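PDB 6MGD: capsular polysaccharide export system protein KpsC from Thermosulfurimonas dismutans, which transfers Kdo in beta-2,7 linkage, probably from a CMP-activated donor, during assembly of the conserved glycolipid anchor of Gram-negative bacterial capsules. Local coordinates for residues S51-E56 / V64-L69. Sequence-based numbering, arbitrary orientation.
Sequences STLENE and VEVYRL
Two opposite chain shapes bring E54 and R68 together: the glutamate folds back at chi2 (76°), turning its carboxylate toward the strand, while R68 runs extended from CG to NE, with CG anti to its carbonyl carbon, and meets it from the other direction. The salt bridge converges on one oxygen. E54 OE2 accepts NH1 of R68 at 2.7 Å through its syn lone pair, and NE of R68 lies 3.2 Å from the same OE2 in a weak bond. Carboxylate and guanidinium planes stand 47° apart, and OE2 sits out of the guanidinium plane, so this is not the coplanar two-oxygen, two-nitrogen pairing; the N-H...O angle of 130° at NH1 confirms a bent bond. Beside it is an apolar contact, in which L53 CD1 and V66 CG1 meet tip to tip at 3.8 Å. V66 CG1 also lies 3.7 Å above one face of the R68 guanidinium, offset toward its rim, and L53 CD1 is 4.1 Å from R68 NH1. V48 of strand 44-49 touches L53, V66 and R68, placing the contact within the beta-alpha-beta unit 44-49, 52-56, 64-71 of a protein of the GT-B clan. The short helix runs roughly at right angles to the strand, with 11.0 Å between the axes of the two short segments, a separation bridged by side chains alone. Replacing E54 by alanine would remove the carboxylate, which would probably leave R68 without this mate and its guanidinium freer to turn. Because both N-H groups approach OE2 at bent angles, the pairing probably owes more to charge attraction than to directional hydrogen bonding.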
loop_
_atom_site.group_PDB
_atom_site.type_symbol
_atom_site.label_atom_id
_atom_site.label_comp_id
_atom_site.label_asym_id
_atom_site.label_seq_id
_atom_site.Cartn_x
_atom_site.Cartn_y
_atom_site.Cartn_z
ATOM N N SER A 51 -10.142 1.945 7.007
ATOM C CA SER A 51 -10.659 3.175 7.603
ATOM C C SER A 51 -12.129 3.047 7.978
ATOM O O SER A 51 -12.905 3.993 7.817
ATOM C CB SER A 51 -10.445 4.347 6.652
ATOM O OG SER A 51 -9.074 4.488 6.328
ATOM N N THR A 52 -12.535 1.882 8.488
ATOM C CA THR A 52 -13.941 1.663 8.810
ATOM C C THR A 52 -14.414 2.607 9.907
ATOM O O THR A 52 -15.512 3.172 9.821
ATOM C CB THR A 52 -14.164 0.205 9.215
ATOM O OG1 THR A 52 -13.832 -0.651 8.114
ATOM C CG2 THR A 52 -15.611 -0.030 9.608
ATOM N N LEU A 53 -13.597 2.801 10.943
ATOM C CA LEU A 53 -13.995 3.684 12.034
ATOM C C LEU A 53 -14.045 5.138 11.581
ATOM O O LEU A 53 -14.942 5.887 11.985
ATOM C CB LEU A 53 -13.041 3.518 13.216
ATOM C CG LEU A 53 -12.927 2.095 13.766
ATOM C CD1 LEU A 53 -11.865 2.008 14.854
ATOM C CD2 LEU A 53 -14.274 1.619 14.283
ATOM N N GLU A 54 -13.096 5.554 10.740
ATOM C CA GLU A 54 -13.087 6.934 10.265
ATOM C C GLU A 54 -14.262 7.211 9.334
ATOM O O GLU A 54 -14.821 8.314 9.346
ATOM C CB GLU A 54 -11.765 7.244 9.560
ATOM C CG GLU A 54 -10.565 7.372 10.492
ATOM C CD GLU A 54 -10.064 6.033 10.999
ATOM O OE1 GLU A 54 -10.318 5.008 10.331
ATOM O OE2 GLU A 54 -9.415 6.005 12.066
ATOM N N ASN A 55 -14.649 6.226 8.519
ATOM C CA ASN A 55 -15.798 6.406 7.637
ATOM C C ASN A 55 -17.095 6.527 8.426
ATOM O O ASN A 55 -18.035 7.189 7.973
ATOM C CB ASN A 55 -15.884 5.249 6.644
ATOM C CG ASN A 55 -14.683 5.182 5.725
ATOM O OD1 ASN A 55 -14.037 6.193 5.456
ATOM N ND2 ASN A 55 -14.374 3.984 5.242
ATOM N N GLU A 56 -17.168 5.900 9.596
ATOM C CA GLU A 56 -18.323 6.021 10.471
ATOM C C GLU A 56 -18.159 7.122 11.509
ATOM O O GLU A 56 -19.096 7.369 12.277
ATOM C CB GLU A 56 -18.591 4.688 11.176
ATOM C CG GLU A 56 -18.734 3.502 10.241
ATOM C CD GLU A 56 -18.988 2.207 10.985
ATOM O OE1 GLU A 56 -19.800 1.390 10.502
ATOM O OE2 GLU A 56 -18.382 2.008 12.059
ATOM N N VAL A 64 -10.068 0.557 24.387
ATOM C CA VAL A 64 -10.341 -0.244 23.198
ATOM C C VAL A 64 -9.114 -0.135 22.299
ATOM O O VAL A 64 -8.947 0.843 21.569
ATOM C CB VAL A 64 -11.614 0.211 22.482
ATOM C CG1 VAL A 64 -11.862 -0.644 21.249
ATOM C CG2 VAL A 64 -12.805 0.149 23.422
ATOM N N GLU A 65 -8.244 -1.141 22.360
ATOM C CA GLU A 65 -7.047 -1.166 21.530
ATOM C C GLU A 65 -7.435 -1.551 20.108
ATOM O O GLU A 65 -7.936 -2.655 19.872
ATOM C CB GLU A 65 -6.020 -2.141 22.099
ATOM C CG GLU A 65 -4.683 -2.125 21.376
ATOM C CD GLU A 65 -3.664 -3.050 22.014
ATOM O OE1 GLU A 65 -4.049 -3.836 22.907
ATOM O OE2 GLU A 65 -2.478 -2.991 21.624
ATOM N N VAL A 66 -7.205 -0.643 19.165
ATOM C CA VAL A 66 -7.654 -0.809 17.788
ATOM C C VAL A 66 -6.472 -1.219 16.921
ATOM O O VAL A 66 -5.422 -0.564 16.930
ATOM C CB VAL A 66 -8.302 0.479 17.255
ATOM C CG1 VAL A 66 -8.606 0.347 15.769
ATOM C CG2 VAL A 66 -9.568 0.797 18.038
ATOM N N TYR A 67 -6.643 -2.309 16.179
ATOM C CA TYR A 67 -5.724 -2.712 15.124
ATOM C C TYR A 67 -6.423 -2.502 13.789
ATOM O O TYR A 67 -7.521 -3.026 13.573
ATOM C CB TYR A 67 -5.299 -4.171 15.283
ATOM C CG TYR A 67 -4.377 -4.427 16.449
ATOM C CD1 TYR A 67 -4.874 -4.562 17.740
ATOM C CD2 TYR A 67 -3.007 -4.548 16.258
ATOM C CE1 TYR A 67 -4.030 -4.802 18.809
ATOM C CE2 TYR A 67 -2.156 -4.790 17.320
ATOM C CZ TYR A 67 -2.672 -4.916 18.592
ATOM O OH TYR A 67 -1.827 -5.156 19.651
ATOM N N ARG A 68 -5.799 -1.734 12.905
ATOM C CA ARG A 68 -6.339 -1.479 11.576
ATOM C C ARG A 68 -5.666 -2.420 10.583
ATOM O O ARG A 68 -4.451 -2.349 10.376
ATOM C CB ARG A 68 -6.145 -0.013 11.187
ATOM C CG ARG A 68 -7.001 0.929 12.025
ATOM C CD ARG A 68 -6.715 2.396 11.756
ATOM N NE ARG A 68 -7.715 3.255 12.387
ATOM C CZ ARG A 68 -7.677 3.649 13.658
ATOM N NH1 ARG A 68 -8.636 4.427 14.137
ATOM N NH2 ARG A 68 -6.684 3.268 14.450
ATOM N N LEU A 69 -6.457 -3.306 9.986
ATOM C CA LEU A 69 -5.956 -4.346 9.101
ATOM C C LEU A 69 -6.069 -3.926 7.640
ATOM O O LEU A 69 -6.878 -3.073 7.270
ATOM C CB LEU A 69 -6.712 -5.659 9.324
ATOM C CG LEU A 69 -6.705 -6.224 10.747
ATOM C CD1 LEU A 69 -7.436 -7.554 10.803
ATOM C CD2 LEU A 69 -5.285 -6.375 11.260
#